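Local coordinates for protein esterase (Rhizomucor miehei, PDB 4WY5) that probably hydrolyses carboxylic esters as a carboxylesterase of the alpha/beta hydrolase fold, at residues Y211-A215 / E216-F220; A246-E249 / G250-P253. All coordinates share one frame; numbering follows the deposited sequence.

Interaction 1. Residues Y211-A215 / E216-F220; sequences YILSA and EDLKF
S214 and D217 bind each other reciprocally at the start of helix 215-225, S214 standing at the N-cap position. Followed from its root, the D217 side chain packs closely on the cap residue: D217 CB lies 3.5 Å from S214 O and also meets CD1 of L213, a side chain that runs past it in the opposite direction. D217 CG comes within 3.2 Å of S214 OG. At the tip, D217 OD1 lies 3.6 Å from S214 OG, while D217 OD2 accepts from S214 N at 3.3 Å; the N-H...O angle of 174° is nearly straight, although the donor stands above the carboxylate plane, 39° out of it. With chi1 at -70°, CG sits beside the backbone N of D217, which turns the carboxylate back toward S214.

The return bond runs from D217 N to S214 OG at 2.8 Å. A water joins the same OG to E216 OE1, to which it donates at 2.9 Å. Helical bonding follows at once, L218 N to S214 O and K219 N to A215 O. Before the cap, L213 touches H292, a member of a probable Ser-His-Asp triad. The two crossed side-chain-to-backbone bonds define a capping box, here at the N-terminus of helix 215-225.

Interaction 2. Residues A246-E249 / G250-P253; sequences ADLE and GLPP
L248 and L251 meet through their CD2 methyls, 3.6 Å apart, across a type II beta turn that carries the chain off the end of helix 245-248. The two side chains cross at an oblique angle and touch at these branch ends. L248 has CG anti to its own carbonyl carbon and an extended chi2, and its CD2 is the branch that meets L251 CD2. L251 is less regular: its chi1 of -108° and chi2 of 29° both depart from the staggered values. In this conformation the leucine lies against the L248 carbonyl, with L251 CB 3.3 Å from L248 O and L251 CD2 3.6 Å from the same oxygen.

That oxygen, L248 O, also receives the turn's closing bond, from L251 N at 3.3 Å. The bond is weak, being both long and bent. Between the leucines, E249 is the first residue to leave helical geometry, and G250 takes a positive phi of 80°, as the third position of a type II turn commonly does. The E249 chain bends at chi2, bringing E249 OE1 to 3.5 Å from G250 N, but the angle is too poor for a hydrogen bond.

Further anchoring comes from helix 162-176: K175 NZ binds the carbonyl oxygens of D247 and E249, and I172 touches both leucines. Helix 265-277 adds Y271 and Q274 against L248 and L275 against L251.

Chemically, the contact divides into a buried apolar part and an exposed polar bend. With a single weak bond closing the turn, its shape probably owes much to leucine packing and to the lysine, whose positive charge would probably polarise the D247 and E249 carbonyls it bonds to.

How the interactions relate
Interaction 1 begins a helix and interaction 2 ends one. Their centres are 30 Å apart and their nearest atoms about 20 Å, so they are separate local contacts that follow in series within the alpha/beta hydrolase fold. Residues 211-220 form a largely surface contact, with polar side chains and a water at the start of helix 215-225. Residues 246-253 are partly buried: two leucines face helices 162-176 and 265-277, and the chain then enters strand 254-259 of the central sheet. Polar bonding therefore dominates the first, whereas the second combines apolar packing with one weak backbone bond. They share no helix or strand.

Interaction 1. Residues Y211-A215 / E216-F220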
loop_
_atom_site.group_PDB
_atom_site.type_symbol
_atom_site.label_atom_id
_atom_site.label_comp_id
_atom_site.label_asym_id
_atom_site.label_seq_id
_atom_site.Cartn_x
_atom_site.Cartn_y
_atom_site.Cartn_z
ATOM N N TYR A 211 5.044 -19.414 -13.926
ATOM C CA TYR A 211 5.091 -17.978 -13.603
ATOM C C TYR A 211 6.477 -17.421 -13.925
ATOM O O TYR A 211 7.448 -18.184 -14.007
ATOM C CB TYR A 211 4.741 -17.728 -12.127
ATOM C CG TYR A 211 3.308 -18.075 -11.763
ATOM C CD1 TYR A 211 2.947 -19.379 -11.414
ATOM C CD2 TYR A 211 2.313 -17.100 -11.782
ATOM C CE1 TYR A 211 1.635 -19.701 -11.086
ATOM C CE2 TYR A 211 0.993 -17.403 -11.447
ATOM C CZ TYR A 211 0.661 -18.706 -11.106
ATOM O OH TYR A 211 -0.636 -19.019 -10.788
ATOM N N ILE A 212 6.580 -16.096 -14.061
ATOM C CA ILE A 212 7.788 -15.477 -14.620
ATOM C C ILE A 212 9.099 -15.810 -13.866
ATOM O O ILE A 212 10.148 -15.937 -14.500
ATOM C CB ILE A 212 7.625 -13.905 -14.766
ATOM C CG1 ILE A 212 8.899 -13.270 -15.336
ATOM C CG2 ILE A 212 7.222 -13.230 -13.473
ATOM C CD1 ILE A 212 9.031 -11.776 -15.067
ATOM N N LEU A 213 9.077 -15.971 -12.543
ATOM C CA LEU A 213 10.312 -16.396 -11.854
ATOM C C LEU A 213 10.205 -17.818 -11.256
ATOM O O LEU A 213 9.580 -18.021 -10.218
ATOM C CB LEU A 213 10.678 -15.390 -10.755
ATOM C CG LEU A 213 11.769 -15.801 -9.756
ATOM C CD1 LEU A 213 13.127 -15.917 -10.405
ATOM C CD2 LEU A 213 11.815 -14.856 -8.551
ATOM N N SER A 214 10.848 -18.791 -11.902
ATOM C CA SER A 214 10.761 -20.210 -11.506
ATOM C C SER A 214 11.785 -20.673 -10.460
ATOM O O SER A 214 12.807 -20.031 -10.230
ATOM C CB SER A 214 10.904 -21.087 -12.749
ATOM O OG SER A 214 12.263 -21.162 -13.145
ATOM N N ALA A 215 11.511 -21.810 -9.833
ATOM C CA ALA A 215 12.487 -22.416 -8.928
ATOM C C ALA A 215 13.805 -22.725 -9.662
ATOM O O ALA A 215 14.887 -22.661 -9.074
ATOM C CB ALA A 215 11.922 -23.682 -8.309
ATOM N N GLU A 216 13.695 -23.032 -10.953
ATOM C CA GLU A 216 14.845 -23.285 -11.829
ATOM C C GLU A 216 15.660 -22.016 -12.112
ATOM O O GLU A 216 16.900 -22.053 -12.131
ATOM C CB GLU A 216 14.355 -23.897 -13.150
ATOM C CG GLU A 216 15.406 -24.636 -13.972
ATOM C CD GLU A 216 15.103 -24.623 -15.478
ATOM O OE1 GLU A 216 14.579 -23.598 -15.986
ATOM O OE2 GLU A 216 15.374 -25.648 -16.149
ATOM N N ASP A 217 14.966 -20.894 -12.326
ATOM C CA ASP A 217 15.636 -19.611 -12.523
ATOM C C ASP A 217 16.427 -19.245 -11.264
ATOM O O ASP A 217 17.591 -18.819 -11.341
ATOM C CB ASP A 217 14.626 -18.497 -12.852
ATOM C CG ASP A 217 13.989 -18.647 -14.234
ATOM O OD1 ASP A 217 14.612 -19.237 -15.138
ATOM O OD2 ASP A 217 12.845 -18.171 -14.418
ATOM N N LEU A 218 15.798 -19.441 -10.106
ATOM C CA LEU A 218 16.411 -19.103 -8.821
ATOM C C LEU A 218 17.724 -19.829 -8.568
ATOM O O LEU A 218 18.664 -19.249 -8.018
ATOM C CB LEU A 218 15.456 -19.428 -7.667
ATOM C CG LEU A 218 14.592 -18.338 -7.028
ATOM C CD1 LEU A 218 13.878 -18.908 -5.799
ATOM C CD2 LEU A 218 15.403 -17.105 -6.674
ATOM N N LYS A 219 17.781 -21.096 -8.963
ATOM C CA LYS A 219 18.962 -21.911 -8.715
ATOM C C LYS A 219 20.124 -21.385 -9.540
ATOM O O LYS A 219 21.265 -21.413 -9.088
ATOM C CB LYS A 219 18.704 -23.390 -9.026
ATOM C CG LYS A 219 19.854 -24.283 -8.586
ATOM C CD LYS A 219 20.219 -25.349 -9.623
ATOM C CE LYS A 219 21.606 -25.950 -9.339
ATOM N NZ LYS A 219 21.722 -26.578 -7.978
ATOM N N PHE A 220 19.832 -20.895 -10.745
ATOM C CA PHE A 220 20.872 -20.291 -11.584
ATOM C C PHE A 220 21.461 -19.023 -10.949
ATOM O O PHE A 220 22.679 -18.881 -10.880
ATOM C CB PHE A 220 20.334 -19.969 -12.995
ATOM C CG PHE A 220 21.309 -19.197 -13.857
ATOM C CD1 PHE A 220 22.343 -19.848 -14.525
ATOM C CD2 PHE A 220 21.191 -17.814 -14.007
ATOM C CE1 PHE A 220 23.247 -19.128 -15.321
ATOM C CE2 PHE A 220 22.086 -17.091 -14.798
ATOM C CZ PHE A 220 23.116 -17.747 -15.452
HETATM O O HOH W 1 11.921 -22.546 -15.796
#

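Interaction 2. Residues A246-E249 / G250-P253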
loop_
_atom_site.group_PDB
_atom_site.type_symbol
_atom_site.label_atom_id
_atom_site.label_comp_id
_atom_site.label_asym_id
_atom_site.label_seq_id
_atom_site.Cartn_x
_atom_site.Cartn_y
_atom_site.Cartn_z
ATOM N N ALA A 246 19.520 -8.885 17.294
ATOM C CA ALA A 246 20.620 -7.940 17.541
ATOM C C ALA A 246 21.156 -7.310 16.256
ATOM O O ALA A 246 21.454 -6.111 16.214
ATOM C CB ALA A 246 21.761 -8.644 18.287
ATOM N N ASP A 247 21.267 -8.126 15.210
ATOM C CA ASP A 247 21.686 -7.639 13.904
ATOM C C ASP A 247 20.767 -6.523 13.389
ATOM O O ASP A 247 21.237 -5.589 12.740
ATOM C CB ASP A 247 21.731 -8.786 12.879
ATOM C CG ASP A 247 22.921 -9.730 13.091
ATOM O OD1 ASP A 247 23.996 -9.243 13.520
ATOM O OD2 ASP A 247 22.786 -10.950 12.809
ATOM N N LEU A 248 19.474 -6.618 13.689
ATOM C CA LEU A 248 18.465 -5.751 13.079
ATOM C C LEU A 248 18.091 -4.517 13.905
ATOM O O LEU A 248 17.526 -3.556 13.372
ATOM C CB LEU A 248 17.201 -6.571 12.811
ATOM C CG LEU A 248 17.376 -7.719 11.817
ATOM C CD1 LEU A 248 16.060 -8.431 11.584
ATOM C CD2 LEU A 248 17.940 -7.199 10.495
ATOM N N GLU A 249 18.438 -4.532 15.190
ATOM C CA GLU A 249 18.134 -3.422 16.101
ATOM C C GLU A 249 18.781 -2.105 15.640
ATOM O O GLU A 249 19.928 -2.092 15.204
ATOM C CB GLU A 249 18.596 -3.778 17.524
ATOM C CG GLU A 249 17.564 -3.526 18.628
ATOM C CD GLU A 249 17.680 -2.126 19.227
ATOM O OE1 GLU A 249 18.751 -1.490 19.069
ATOM O OE2 GLU A 249 16.698 -1.658 19.853
ATOM N N GLY A 250 18.024 -1.010 15.685
ATOM C CA GLY A 250 18.549 0.291 15.299
ATOM C C GLY A 250 18.605 0.571 13.797
ATOM O O GLY A 250 19.177 1.586 13.363
ATOM N N LEU A 251 18.006 -0.307 12.994
ATOM C CA LEU A 251 18.011 -0.109 11.541
ATOM C C LEU A 251 17.018 0.997 11.183
ATOM O O LEU A 251 16.134 1.318 11.973
ATOM C CB LEU A 251 17.669 -1.419 10.808
ATOM C CG LEU A 251 18.762 -2.186 10.037
ATOM C CD1 LEU A 251 20.162 -2.004 10.610
ATOM C CD2 LEU A 251 18.419 -3.675 9.933
ATOM N N PRO A 252 17.175 1.594 9.993
ATOM C CA PRO A 252 16.308 2.700 9.564
ATOM C C PRO A 252 14.914 2.225 9.157
ATOM O O PRO A 252 14.790 1.097 8.676
ATOM C CB PRO A 252 17.056 3.289 8.357
ATOM C CG PRO A 252 17.894 2.155 7.848
ATOM C CD PRO A 252 18.290 1.362 9.051
ATOM N N PRO A 253 13.886 3.078 9.333
ATOM C CA PRO A 253 12.478 2.755 9.033
ATOM C C PRO A 253 12.302 2.149 7.641
ATOM O O PRO A 253 12.924 2.622 6.689
ATOM C CB PRO A 253 11.772 4.110 9.117
ATOM C CG PRO A 253 12.628 4.935 10.020
ATOM C CD PRO A 253 14.048 4.477 9.775
#